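Local structure of methylaspartate ammonia-lyase (Citrobacter amalonaticus, 1KKO) at residues Tyr16-Gln20 / Gln21-Asn25; Pro91-Asn94 / Asp95-Pro99; Arg216-Ser219 / Asp220-Ser224; Arg286-Thr289 / Ala290-Lys293; Asn340-Asp343 / Ala344-Cys348. The protein catalyses the reversible, magnesium-dependent anti elimination of ammonia from L-threo-3-methylaspartate to give mesaconate, as a homodimer of the enolase superfamily. All coordinates share one frame; numbering follows the deposited sequence.

Interaction 1 of 5, residues Tyr16-Gln20 / Gln21-Asn25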
loop_
_atom_site.group_PDB
_atom_site.type_symbol
_atom_site.label_atom_id
_atom_site.label_comp_id
_atom_site.label_asym_id
_atom_site.label_seq_id
_atom_site.Cartn_x
_atom_site.Cartn_y
_atom_site.Cartn_z
ATOM N N TYR A 16 0.643 -6.652 -10.699
ATOM C CA TYR A 16 1.190 -7.570 -11.689
ATOM C C TYR A 16 0.906 -7.033 -13.074
ATOM O O TYR A 16 -0.044 -6.278 -13.284
ATOM C CB TYR A 16 0.541 -8.983 -11.515
ATOM C CG TYR A 16 0.922 -9.484 -10.163
ATOM C CD1 TYR A 16 0.244 -9.052 -9.043
ATOM C CD2 TYR A 16 2.058 -10.258 -9.983
ATOM C CE1 TYR A 16 0.679 -9.388 -7.788
ATOM C CE2 TYR A 16 2.499 -10.589 -8.736
ATOM C CZ TYR A 16 1.818 -10.136 -7.637
ATOM O OH TYR A 16 2.262 -10.417 -6.377
ATOM N N PHE A 17 1.763 -7.398 -14.014
ATOM C CA PHE A 17 1.474 -7.236 -15.431
ATOM C C PHE A 17 0.745 -8.497 -15.862
ATOM O O PHE A 17 1.276 -9.598 -15.698
ATOM C CB PHE A 17 2.754 -7.112 -16.249
ATOM C CG PHE A 17 3.520 -5.844 -16.009
ATOM C CD1 PHE A 17 2.945 -4.622 -16.286
ATOM C CD2 PHE A 17 4.815 -5.879 -15.529
ATOM C CE1 PHE A 17 3.652 -3.460 -16.074
ATOM C CE2 PHE A 17 5.512 -4.707 -15.340
ATOM C CZ PHE A 17 4.922 -3.509 -15.598
ATOM N N ASP A 18 -0.457 -8.326 -16.404
ATOM C CA ASP A 18 -1.270 -9.442 -16.861
ATOM C C ASP A 18 -1.498 -9.329 -18.355
ATOM O O ASP A 18 -1.778 -8.247 -18.877
ATOM C CB ASP A 18 -2.631 -9.414 -16.191
ATOM C CG ASP A 18 -2.619 -9.926 -14.775
ATOM O OD1 ASP A 18 -1.613 -10.527 -14.342
ATOM O OD2 ASP A 18 -3.612 -9.747 -14.039
ATOM N N ASP A 19 -1.382 -10.465 -19.027
ATOM C CA ASP A 19 -1.639 -10.545 -20.454
ATOM C C ASP A 19 -3.158 -10.653 -20.610
ATOM O O ASP A 19 -3.728 -11.742 -20.537
ATOM C CB ASP A 19 -0.903 -11.755 -21.008
ATOM C CG ASP A 19 -1.044 -11.900 -22.489
ATOM O OD1 ASP A 19 -2.017 -11.364 -23.054
ATOM O OD2 ASP A 19 -0.206 -12.557 -23.129
ATOM N N GLN A 20 -3.818 -9.505 -20.767
ATOM C CA GLN A 20 -5.272 -9.433 -20.802
ATOM C C GLN A 20 -5.840 -10.289 -21.919
ATOM O O GLN A 20 -6.878 -10.924 -21.745
ATOM C CB GLN A 20 -5.746 -7.993 -20.992
ATOM C CG GLN A 20 -7.206 -7.810 -20.697
ATOM C CD GLN A 20 -7.647 -6.381 -20.858
ATOM O OE1 GLN A 20 -6.925 -5.569 -21.422
ATOM N NE2 GLN A 20 -8.837 -6.072 -20.369
ATOM N N GLN A 21 -5.154 -10.318 -23.052
ATOM C CA GLN A 21 -5.642 -11.088 -24.183
ATOM C C GLN A 21 -5.648 -12.567 -23.839
ATOM O O GLN A 21 -6.629 -13.255 -24.113
ATOM C CB GLN A 21 -4.799 -10.847 -25.422
ATOM C CG GLN A 21 -5.360 -11.524 -26.666
ATOM C CD GLN A 21 -6.738 -11.013 -27.024
ATOM O OE1 GLN A 21 -7.724 -11.756 -26.980
ATOM N NE2 GLN A 21 -6.820 -9.735 -27.360
ATOM N N ALA A 22 -4.559 -13.052 -23.244
ATOM C CA ALA A 22 -4.458 -14.475 -22.899
ATOM C C ALA A 22 -5.516 -14.857 -21.875
ATOM O O ALA A 22 -6.075 -15.960 -21.926
ATOM C CB ALA A 22 -3.079 -14.808 -22.391
ATOM N N ILE A 23 -5.807 -13.948 -20.954
ATOM C CA ILE A 23 -6.834 -14.194 -19.960
ATOM C C ILE A 23 -8.213 -14.220 -20.625
ATOM O O ILE A 23 -9.032 -15.107 -20.329
ATOM C CB ILE A 23 -6.740 -13.163 -18.816
ATOM C CG1 ILE A 23 -5.413 -13.361 -18.078
ATOM C CG2 ILE A 23 -7.903 -13.298 -17.855
ATOM C CD1 ILE A 23 -5.031 -12.214 -17.195
ATOM N N LYS A 24 -8.465 -13.268 -21.522
ATOM C CA LYS A 24 -9.726 -13.233 -22.266
ATOM C C LYS A 24 -9.889 -14.495 -23.093
ATOM O O LYS A 24 -11.008 -14.976 -23.286
ATOM C CB LYS A 24 -9.762 -12.043 -23.218
ATOM C CG LYS A 24 -9.947 -10.715 -22.553
ATOM C CD LYS A 24 -10.016 -9.603 -23.575
ATOM C CE LYS A 24 -11.413 -9.465 -24.140
ATOM N NZ LYS A 24 -11.562 -8.235 -24.966
ATOM N N ASN A 25 -8.772 -14.985 -23.618
ATOM C CA ASN A 25 -8.748 -16.207 -24.423
ATOM C C ASN A 25 -9.173 -17.432 -23.612
ATOM O O ASN A 25 -9.440 -18.471 -24.196
ATOM C CB ASN A 25 -7.342 -16.471 -24.990
ATOM C CG ASN A 25 -6.920 -15.480 -26.075
ATOM O OD1 ASN A 25 -5.792 -15.525 -26.569
ATOM N ND2 ASN A 25 -7.810 -14.585 -26.432
#
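Asp19 N-caps the short helix 20-24, and its side chain accepts the backbone N-H of Ala22. The capping bond, Ala22 N to Asp19 OD1, is 3.1 Å long and nearly straight at 165°. The donor comes from above the carboxylate plane. CG of Asp19 lies anti to its own N (chi1 -177°), which brings the carboxylate to the first turn, beside Ala22. There CG also rests on the methyl CB of Ala22, 3.6 Å away. Two backbone bonds continue the turn: Ile23 N to Asp19 O, and Lys24 N to Gln20 O at 2.8 Å.

Outside the turn, Thr40 also bonds to OD1 of Asp19, and the backbone N of Val39 bonds to OD2. Both carboxylate oxygens therefore have partners outside the turn. Asp18, the last strand residue, forms a salt bridge with Arg47. The motif joins the end of strand 3-18 to a helix in the N-terminal domain. Across this junction the CD1 methyl of Ile23 reaches back to CB of Asp18, 3.8 Å away.

Interaction 2 of 5, residues Pro91-Asn94 / Asp95-Pro99; sequences PFLN and DHIKP
Lys98 NZ donates to the side-chain oxygen OD1 of Asn94, one helical turn back, at 2.6 Å. The ammonium sits above the amide plane, 60° out of it. The lysine chain starts extended and then bends at a nearly eclipsed chi3 of 1°, which turns NZ toward Asn94. The short bond and this torsion make the exact placement of the lysine end less certain.

In the backbone, Asp95 N bonds to Pro91 O and His96 N to Phe92 O. Leu93 O takes two donors, Ile97 N and Lys98 N, each at 2.9 Å. The backbone N-H of Lys98 arrives nearly in line with the C=O, while that of Ile97 comes from above the carbonyl plane. The Lys98 N to Leu93 O bond, five residues apart, marks a wider turn just before Pro99, which has no N-H to give.

On another flank His96 sets its edge against the face of Phe92, with ND1 of His96 3.4 Å from CD2 of Phe92. CG1 of Ile97 packs on CD2 of Leu93 at 3.8 Å. A pi-bulge thus interrupts the alpha-helical pattern of helix 86-101.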
loop_
_atom_site.group_PDB
_atom_site.type_symbol
_atom_site.label_atom_id
_atom_site.label_comp_id
_atom_site.label_asym_id
_atom_site.label_seq_id
_atom_site.Cartn_x
_atom_site.Cartn_y
_atom_site.Cartn_z
ATOM N N PRO A 91 19.775 0.177 -17.613
ATOM C CA PRO A 91 20.903 0.597 -18.454
ATOM C C PRO A 91 20.521 1.693 -19.440
ATOM O O PRO A 91 21.296 2.627 -19.649
ATOM C CB PRO A 91 21.289 -0.681 -19.214
ATOM C CG PRO A 91 20.615 -1.777 -18.557
ATOM C CD PRO A 91 19.464 -1.250 -17.773
ATOM N N PHE A 92 19.337 1.568 -20.029
ATOM C CA PHE A 92 18.814 2.554 -20.970
ATOM C C PHE A 92 18.763 3.930 -20.300
ATOM O O PHE A 92 19.223 4.929 -20.853
ATOM C CB PHE A 92 17.420 2.115 -21.440
ATOM C CG PHE A 92 16.713 3.115 -22.323
ATOM C CD1 PHE A 92 15.976 4.151 -21.773
ATOM C CD2 PHE A 92 16.751 2.988 -23.709
ATOM C CE1 PHE A 92 15.323 5.060 -22.575
ATOM C CE2 PHE A 92 16.092 3.893 -24.518
ATOM C CZ PHE A 92 15.380 4.924 -23.957
ATOM N N LEU A 93 18.207 3.991 -19.094
ATOM C CA LEU A 93 18.084 5.265 -18.388
ATOM C C LEU A 93 19.435 5.833 -17.968
ATOM O O LEU A 93 19.679 7.042 -18.095
ATOM C CB LEU A 93 17.166 5.101 -17.177
ATOM C CG LEU A 93 15.708 4.795 -17.532
ATOM C CD1 LEU A 93 14.960 4.248 -16.308
ATOM C CD2 LEU A 93 15.015 6.029 -18.092
ATOM N N ASN A 94 20.321 4.978 -17.471
ATOM C CA ASN A 94 21.639 5.446 -17.061
ATOM C C ASN A 94 22.420 5.983 -18.262
ATOM O O ASN A 94 23.060 7.025 -18.178
ATOM C CB ASN A 94 22.418 4.339 -16.345
ATOM C CG ASN A 94 21.924 4.110 -14.929
ATOM O OD1 ASN A 94 21.566 5.054 -14.229
ATOM N ND2 ASN A 94 21.912 2.860 -14.496
ATOM N N ASP A 95 22.310 5.298 -19.392
ATOM C CA ASP A 95 23.045 5.673 -20.601
ATOM C C ASP A 95 22.484 6.899 -21.309
ATOM O O ASP A 95 23.234 7.799 -21.707
ATOM C CB ASP A 95 23.010 4.522 -21.608
ATOM C CG ASP A 95 23.840 3.330 -21.183
ATOM O OD1 ASP A 95 24.608 3.441 -20.206
ATOM O OD2 ASP A 95 23.774 2.236 -21.783
ATOM N N HIS A 96 21.166 6.930 -21.482
ATOM C CA HIS A 96 20.540 7.928 -22.333
ATOM C C HIS A 96 19.861 9.073 -21.614
ATOM O O HIS A 96 19.660 10.129 -22.198
ATOM C CB HIS A 96 19.465 7.263 -23.190
ATOM C CG HIS A 96 19.991 6.240 -24.141
ATOM N ND1 HIS A 96 19.517 4.946 -24.182
ATOM C CD2 HIS A 96 20.933 6.325 -25.110
ATOM C CE1 HIS A 96 20.158 4.277 -25.123
ATOM N NE2 HIS A 96 21.021 5.091 -25.702
ATOM N N ILE A 97 19.459 8.863 -20.366
ATOM C CA ILE A 97 18.677 9.871 -19.682
ATOM C C ILE A 97 19.423 10.571 -18.555
ATOM O O ILE A 97 19.272 11.772 -18.377
ATOM C CB ILE A 97 17.346 9.243 -19.204
ATOM C CG1 ILE A 97 16.569 8.661 -20.397
ATOM C CG2 ILE A 97 16.511 10.267 -18.452
ATOM C CD1 ILE A 97 16.237 9.673 -21.512
ATOM N N LYS A 98 20.222 9.831 -17.799
ATOM C CA LYS A 98 21.003 10.446 -16.732
ATOM C C LYS A 98 21.756 11.719 -17.185
ATOM O O LYS A 98 21.684 12.735 -16.508
ATOM C CB LYS A 98 21.957 9.428 -16.113
ATOM C CG LYS A 98 22.787 9.980 -14.961
ATOM C CD LYS A 98 23.717 8.942 -14.322
ATOM C CE LYS A 98 23.651 7.580 -14.964
ATOM N NZ LYS A 98 23.731 6.512 -13.932
ATOM N N PRO A 99 22.473 11.692 -18.312
ATOM C CA PRO A 99 23.184 12.900 -18.764
ATOM C C PRO A 99 22.286 14.067 -19.150
ATOM O O PRO A 99 22.725 15.217 -19.197
ATOM C CB PRO A 99 23.957 12.419 -19.987
ATOM C CG PRO A 99 24.066 10.974 -19.826
ATOM C CD PRO A 99 22.752 10.545 -19.191
#

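Interaction 3 of 5, residues Arg216-Ser219 / Asp220-Ser224; sequences RWLS and DRILS
Arg216 and Asp220, four residues apart, form a salt bridge on one side of helix 209-225, beside Glu264 and Gln266. The straightest bond runs from Arg216 NE to Asp220 OD2, 3.1 Å long at 178°. The carboxylate oxygen lies in the guanidinium plane there, but the donor meets it from above the carboxylate plane. The two flat groups are steeply turned, 75° apart. Arg216 NH2 adds a weak bond to Asp220 OD1 at 3.0 Å. That oxygen also accepts from Gln266, which gives the aspartate a second anchor.

Aromatic contact comes next. CB of Arg221 lies over the six-membered ring of Trp217, 4.2 Å from its centroid, in a CH-pi contact. Both side chains start anti to their backbone N and run alongside each other. CD of Arg221 comes 3.7 Å from Trp217 CZ2. The guanidinium continues past the ring to salt bridges with Asp182 and with Asp30 of the second subunit.

Apolar packing occupies a third side. CD1 of Leu218 touches CD1 of Ile222 at 3.8 Å, and the two chains point the same way. Both reach Val181 or Ile185 of helix 179-186 and Leu235 of strand 234-238. Backbone i to i+4 bonds, such as Ile222 N to Leu218 O, keep these pairs in step. This is an amphipathic outer helix of the TIM barrel, with its apolar side on the strands and one arginine at the dimer contact.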
loop_
_atom_site.group_PDB
_atom_site.type_symbol
_atom_site.label_atom_id
_atom_site.label_comp_id
_atom_site.label_asym_id
_atom_site.label_seq_id
_atom_site.Cartn_x
_atom_site.Cartn_y
_atom_site.Cartn_z
ATOM N N ARG A 216 -27.991 -4.576 -6.808
ATOM C CA ARG A 216 -28.969 -4.600 -5.730
ATOM C C ARG A 216 -28.303 -4.994 -4.417
ATOM O O ARG A 216 -28.569 -4.397 -3.370
ATOM C CB ARG A 216 -30.100 -5.575 -6.066
ATOM C CG ARG A 216 -31.206 -5.610 -5.027
ATOM C CD ARG A 216 -31.879 -4.282 -4.818
ATOM N NE ARG A 216 -32.422 -4.150 -3.474
ATOM C CZ ARG A 216 -33.521 -3.473 -3.175
ATOM N NH1 ARG A 216 -34.207 -2.851 -4.129
ATOM N NH2 ARG A 216 -33.933 -3.417 -1.917
ATOM N N TRP A 217 -27.445 -6.007 -4.480
ATOM C CA TRP A 217 -26.721 -6.451 -3.301
ATOM C C TRP A 217 -25.875 -5.300 -2.769
ATOM O O TRP A 217 -25.807 -5.060 -1.568
ATOM C CB TRP A 217 -25.816 -7.639 -3.610
ATOM C CG TRP A 217 -25.027 -8.017 -2.413
ATOM C CD1 TRP A 217 -25.416 -8.854 -1.411
ATOM C CD2 TRP A 217 -23.748 -7.506 -2.031
ATOM N NE1 TRP A 217 -24.445 -8.923 -0.443
ATOM C CE2 TRP A 217 -23.407 -8.103 -0.800
ATOM C CE3 TRP A 217 -22.836 -6.621 -2.617
ATOM C CZ2 TRP A 217 -22.207 -7.832 -0.141
ATOM C CZ3 TRP A 217 -21.651 -6.356 -1.961
ATOM C CH2 TRP A 217 -21.344 -6.965 -0.743
ATOM N N LEU A 218 -25.240 -4.587 -3.692
ATOM C CA LEU A 218 -24.349 -3.485 -3.366
ATOM C C LEU A 218 -25.078 -2.334 -2.681
ATOM O O LEU A 218 -24.673 -1.879 -1.610
ATOM C CB LEU A 218 -23.674 -3.021 -4.654
ATOM C CG LEU A 218 -22.852 -1.742 -4.619
ATOM C CD1 LEU A 218 -21.731 -1.847 -3.604
ATOM C CD2 LEU A 218 -22.314 -1.488 -6.009
ATOM N N SER A 219 -26.162 -1.861 -3.284
ATOM C CA SER A 219 -26.917 -0.779 -2.662
ATOM C C SER A 219 -27.538 -1.236 -1.330
ATOM O O SER A 219 -27.548 -0.481 -0.361
ATOM C CB SER A 219 -27.964 -0.208 -3.608
ATOM O OG SER A 219 -28.840 -1.210 -4.058
ATOM N N ASP A 220 -28.034 -2.469 -1.281
ATOM C CA ASP A 220 -28.564 -3.015 -0.028
ATOM C C ASP A 220 -27.486 -3.008 1.063
ATOM O O ASP A 220 -27.746 -2.635 2.205
ATOM C CB ASP A 220 -29.042 -4.461 -0.212
ATOM C CG ASP A 220 -30.481 -4.567 -0.691
ATOM O OD1 ASP A 220 -31.226 -3.573 -0.614
ATOM O OD2 ASP A 220 -30.934 -5.630 -1.158
ATOM N N ARG A 221 -26.272 -3.425 0.703
ATOM C CA ARG A 221 -25.185 -3.534 1.666
ATOM C C ARG A 221 -24.826 -2.173 2.228
ATOM O O ARG A 221 -24.616 -2.020 3.428
ATOM C CB ARG A 221 -23.954 -4.157 1.011
ATOM C CG ARG A 221 -22.917 -4.655 1.993
ATOM C CD ARG A 221 -23.384 -5.865 2.795
ATOM N NE ARG A 221 -22.309 -6.462 3.573
ATOM C CZ ARG A 221 -22.480 -7.426 4.463
ATOM N NH1 ARG A 221 -23.693 -7.919 4.699
ATOM N NH2 ARG A 221 -21.440 -7.897 5.129
ATOM N N ILE A 222 -24.741 -1.186 1.343
ATOM C CA ILE A 222 -24.444 0.183 1.741
ATOM C C ILE A 222 -25.527 0.711 2.677
ATOM O O ILE A 222 -25.219 1.237 3.741
ATOM C CB ILE A 222 -24.292 1.088 0.496
ATOM C CG1 ILE A 222 -23.010 0.728 -0.265
ATOM C CG2 ILE A 222 -24.286 2.557 0.894
ATOM C CD1 ILE A 222 -22.999 1.224 -1.701
ATOM N N LEU A 223 -26.788 0.561 2.280
ATOM C CA LEU A 223 -27.896 1.064 3.087
ATOM C C LEU A 223 -28.003 0.328 4.423
ATOM O O LEU A 223 -28.393 0.927 5.426
ATOM C CB LEU A 223 -29.212 0.999 2.303
ATOM C CG LEU A 223 -29.262 1.922 1.077
ATOM C CD1 LEU A 223 -30.509 1.663 0.243
ATOM C CD2 LEU A 223 -29.186 3.380 1.497
ATOM N N SER A 224 -27.626 -0.947 4.448
ATOM C CA SER A 224 -27.671 -1.748 5.677
ATOM C C SER A 224 -26.524 -1.448 6.649
ATOM O O SER A 224 -26.742 -1.281 7.851
ATOM C CB SER A 224 -27.638 -3.238 5.332
ATOM O OG SER A 224 -27.599 -4.032 6.506
#

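Interaction 4 of 5, residues Arg286-Thr289 / Ala290-Lys293; sequences RMLT and AITK
Thr292 N donates to Leu288 O, the carbonyl one turn back, at 2.9 Å and 168°. Its hydroxyl OG1 also lies 3.0 Å from Leu288 O. OG1 is placed there by its torsion, anti to the carbonyl carbon and beside its own N (chi1 -64°). OG1 of Thr292 forms a hydrogen bond with Ser324 O of a nearby loop. Lys293 N to Thr289 O and Ile291 N to Met287 O are regular helical bonds. Thr289 OG1 bonds to Ile285 O.

The apolar contacts are few. CD1 of Ile291 stands 4.2 Å from CG of Met287, a selenomethionine in the crystal, and 4.5 Å from CD2 of Leu288. Ile291 meets Ile304 of strand 303-306 and Pro251 of helix 251-260, and Leu288 also meets Ile304. Helix 281-298 is the crossover helix of a beta-alpha-beta unit in the barrel. Between the two segments most of the polar contacts are backbone bonds. Thr289 returns its hydroxyl to the helix, while that of Thr292 ties the helix to the loop at Ser324.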
loop_
_atom_site.group_PDB
_atom_site.type_symbol
_atom_site.label_atom_id
_atom_site.label_comp_id
_atom_site.label_asym_id
_atom_site.label_seq_id
_atom_site.Cartn_x
_atom_site.Cartn_y
_atom_site.Cartn_z
ATOM N N ARG A 286 -17.648 6.387 -31.547
ATOM C CA ARG A 286 -18.980 6.331 -32.147
ATOM C C ARG A 286 -19.953 5.492 -31.317
ATOM O O ARG A 286 -21.106 5.865 -31.110
ATOM C CB ARG A 286 -18.896 5.798 -33.569
ATOM C CG ARG A 286 -18.559 6.874 -34.565
ATOM C CD ARG A 286 -18.653 6.402 -35.991
ATOM N NE ARG A 286 -17.558 5.491 -36.294
ATOM C CZ ARG A 286 -16.370 5.861 -36.751
ATOM N NH1 ARG A 286 -15.447 4.939 -36.991
ATOM N NH2 ARG A 286 -16.088 7.141 -36.970
HETATM N N MSE A 287 -19.480 4.364 -30.809
HETATM C CA MSE A 287 -20.323 3.501 -30.022
HETATM C C MSE A 287 -20.774 4.144 -28.710
HETATM O O MSE A 287 -21.941 4.081 -28.334
HETATM C CB MSE A 287 -19.552 2.239 -29.710
HETATM C CG MSE A 287 -20.231 1.368 -28.724
HETATM SE SE MSE A 287 -21.742 0.450 -29.450
HETATM C CE MSE A 287 -21.249 0.295 -31.275
ATOM N N LEU A 288 -19.842 4.748 -27.982
ATOM C CA LEU A 288 -20.216 5.389 -26.734
ATOM C C LEU A 288 -21.184 6.541 -26.993
ATOM O O LEU A 288 -22.127 6.736 -26.235
ATOM C CB LEU A 288 -18.990 5.895 -25.992
ATOM C CG LEU A 288 -18.009 4.832 -25.503
ATOM C CD1 LEU A 288 -16.917 5.511 -24.685
ATOM C CD2 LEU A 288 -18.702 3.770 -24.685
ATOM N N THR A 289 -20.948 7.291 -28.068
ATOM C CA THR A 289 -21.825 8.410 -28.419
ATOM C C THR A 289 -23.251 7.918 -28.600
ATOM O O THR A 289 -24.200 8.507 -28.098
ATOM C CB THR A 289 -21.326 9.093 -29.699
ATOM O OG1 THR A 289 -20.019 9.646 -29.482
ATOM C CG2 THR A 289 -22.209 10.284 -30.079
ATOM N N ALA A 290 -23.396 6.814 -29.317
ATOM C CA ALA A 290 -24.705 6.218 -29.538
ATOM C C ALA A 290 -25.371 5.740 -28.247
ATOM O O ALA A 290 -26.570 5.910 -28.063
ATOM C CB ALA A 290 -24.605 5.094 -30.540
ATOM N N ILE A 291 -24.607 5.135 -27.334
ATOM C CA ILE A 291 -25.187 4.719 -26.063
ATOM C C ILE A 291 -25.648 5.945 -25.270
ATOM O O ILE A 291 -26.732 5.935 -24.681
ATOM C CB ILE A 291 -24.193 3.869 -25.231
ATOM C CG1 ILE A 291 -23.877 2.562 -25.963
ATOM C CG2 ILE A 291 -24.763 3.580 -23.843
ATOM C CD1 ILE A 291 -22.689 1.808 -25.375
ATOM N N THR A 292 -24.810 6.977 -25.235
ATOM C CA THR A 292 -25.133 8.205 -24.523
ATOM C C THR A 292 -26.426 8.804 -25.085
ATOM O O THR A 292 -27.319 9.182 -24.326
ATOM C CB THR A 292 -23.956 9.179 -24.653
ATOM O OG1 THR A 292 -22.807 8.621 -23.994
ATOM C CG2 THR A 292 -24.216 10.488 -23.900
ATOM N N LYS A 293 -26.526 8.846 -26.411
ATOM C CA LYS A 293 -27.723 9.369 -27.075
ATOM C C LYS A 293 -28.970 8.633 -26.608
ATOM O O LYS A 293 -29.989 9.252 -26.280
ATOM C CB LYS A 293 -27.587 9.230 -28.591
ATOM C CG LYS A 293 -28.703 9.904 -29.385
ATOM C CD LYS A 293 -28.649 9.542 -30.864
ATOM C CE LYS A 293 -29.740 10.251 -31.652
ATOM N NZ LYS A 293 -29.878 9.708 -33.029
#

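Interaction 5 of 5, residues Asn340-Asp343 / Ala344-Cys348; sequences NIVD and AVLYC
Ile341 and Val345 make an apolar i to i+4 contact on helix 339-351, the crossover helix between strands 327-330 and 354-357 of the barrel. Their CG2 methyls meet at 4.2 Å. Val345 holds CG2 anti to its carbonyl carbon, on the side facing the turn before. There the methyl also sits 3.3 Å from Ile341 O.

A second pair runs beside the first. CG1 of Val342 lies 4.1 Å from CD1 of Leu346, and these two chains point the same way. CG of Leu346 also passes close to Val342 O, at 3.2 Å. Trp158 touches both residues of this pair, and its indole NE1 bonds to OD1 of Asp343.

The backbone is regular. Val345 N donates to Ile341 O at 2.9 Å, and Leu346 N to Val342 O at 3.0 Å and 171°. Tyr347 N to Asp343 O completes the turn. The tyrosine ring leads away from these residues, and its hydroxyl bonds to Asp321 of helix 313-321.

The faces of the helix have different neighbours. Val345 and Ala344 rest on Ile330 of strand 327-330. Ile341 and Val342 meet Val374 of helix 365-378, and Tyr347 lies on helix 313-321. A helix packed inward on its strand and flanked by the helices before and after it is typical of the TIM barrel.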
loop_
_atom_site.group_PDB
_atom_site.type_symbol
_atom_site.label_atom_id
_atom_site.label_comp_id
_atom_site.label_asym_id
_atom_site.label_seq_id
_atom_site.Cartn_x
_atom_site.Cartn_y
_atom_site.Cartn_z
ATOM N N ASN A 340 0.531 16.214 -18.900
ATOM C CA ASN A 340 -0.563 15.824 -19.780
ATOM C C ASN A 340 -1.824 15.528 -18.976
ATOM O O ASN A 340 -2.934 15.705 -19.470
ATOM C CB ASN A 340 -0.197 14.615 -20.640
ATOM C CG ASN A 340 0.922 14.893 -21.612
ATOM O OD1 ASN A 340 1.867 14.097 -21.749
ATOM N ND2 ASN A 340 0.833 16.007 -22.292
ATOM N N ILE A 341 -1.682 15.028 -17.747
ATOM C CA ILE A 341 -2.854 14.810 -16.908
ATOM C C ILE A 341 -3.512 16.150 -16.593
ATOM O O ILE A 341 -4.741 16.275 -16.648
ATOM C CB ILE A 341 -2.510 14.131 -15.569
ATOM C CG1 ILE A 341 -1.807 12.797 -15.754
ATOM C CG2 ILE A 341 -3.776 13.944 -14.739
ATOM C CD1 ILE A 341 -1.141 12.328 -14.465
ATOM N N VAL A 342 -2.703 17.130 -16.207
ATOM C CA VAL A 342 -3.236 18.442 -15.876
ATOM C C VAL A 342 -3.979 18.996 -17.092
ATOM O O VAL A 342 -5.114 19.444 -16.981
ATOM C CB VAL A 342 -2.134 19.434 -15.444
ATOM C CG1 VAL A 342 -2.750 20.759 -15.054
ATOM C CG2 VAL A 342 -1.301 18.878 -14.274
ATOM N N ASP A 343 -3.347 18.954 -18.251
ATOM C CA ASP A 343 -3.992 19.494 -19.447
ATOM C C ASP A 343 -5.265 18.732 -19.781
ATOM O O ASP A 343 -6.256 19.329 -20.188
ATOM C CB ASP A 343 -3.026 19.455 -20.626
ATOM C CG ASP A 343 -1.942 20.499 -20.527
ATOM O OD1 ASP A 343 -2.157 21.551 -19.886
ATOM O OD2 ASP A 343 -0.849 20.338 -21.090
ATOM N N ALA A 344 -5.251 17.414 -19.624
ATOM C CA ALA A 344 -6.433 16.615 -19.912
ATOM C C ALA A 344 -7.593 16.949 -18.970
ATOM O O ALA A 344 -8.731 17.108 -19.407
ATOM C CB ALA A 344 -6.109 15.148 -19.828
ATOM N N VAL A 345 -7.310 17.053 -17.674
ATOM C CA VAL A 345 -8.356 17.359 -16.717
ATOM C C VAL A 345 -8.946 18.746 -17.017
ATOM O O VAL A 345 -10.168 18.928 -17.018
ATOM C CB VAL A 345 -7.825 17.301 -15.269
ATOM C CG1 VAL A 345 -8.847 17.848 -14.320
ATOM C CG2 VAL A 345 -7.452 15.878 -14.880
ATOM N N LEU A 346 -8.086 19.723 -17.246
ATOM C CA LEU A 346 -8.547 21.079 -17.563
ATOM C C LEU A 346 -9.356 21.094 -18.857
ATOM O O LEU A 346 -10.346 21.824 -18.950
ATOM C CB LEU A 346 -7.365 22.046 -17.676
ATOM C CG LEU A 346 -6.529 22.257 -16.406
ATOM C CD1 LEU A 346 -5.520 23.360 -16.571
ATOM C CD2 LEU A 346 -7.365 22.507 -15.176
ATOM N N TYR A 347 -8.967 20.303 -19.851
ATOM C CA TYR A 347 -9.695 20.266 -21.116
ATOM C C TYR A 347 -11.087 19.705 -20.877
ATOM O O TYR A 347 -12.089 20.243 -21.370
ATOM C CB TYR A 347 -8.945 19.428 -22.166
ATOM C CG TYR A 347 -9.519 19.607 -23.545
ATOM C CD1 TYR A 347 -9.038 20.591 -24.381
ATOM C CD2 TYR A 347 -10.544 18.808 -24.000
ATOM C CE1 TYR A 347 -9.559 20.779 -25.644
ATOM C CE2 TYR A 347 -11.095 19.001 -25.242
ATOM C CZ TYR A 347 -10.592 19.982 -26.065
ATOM O OH TYR A 347 -11.131 20.162 -27.322
ATOM N N CYS A 348 -11.169 18.620 -20.115
ATOM C CA CYS A 348 -12.460 18.032 -19.782
ATOM C C CYS A 348 -13.325 19.045 -19.060
ATOM O O CYS A 348 -14.486 19.264 -19.428
ATOM C CB CYS A 348 -12.288 16.802 -18.890
ATOM S SG CYS A 348 -11.614 15.358 -19.741
#

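How the interactions relate
All five contacts are local and follow one another along the chain, and none touches another. Interactions 1 and 2 belong to the N-terminal domain, with centres 31 Å apart. Interactions 3, 4 and 5 lie on three helices of the TIM barrel. Of these, 4 and 5 are closest, with centres 22 Å apart, while 2 and 3 are separated by 52 Å on opposite sides of the chain's centre. Several come near the active site. The side chain of Asp18 in interaction 1 is about 7 Å from that of Cys361, which probably binds the substrate. Leu288 in interaction 4 is about 7 Å from the magnesium ligand Asp307, and Ile341 in interaction 5 about 9 Å from Lys331, the proton acceptor, side chain to side chain.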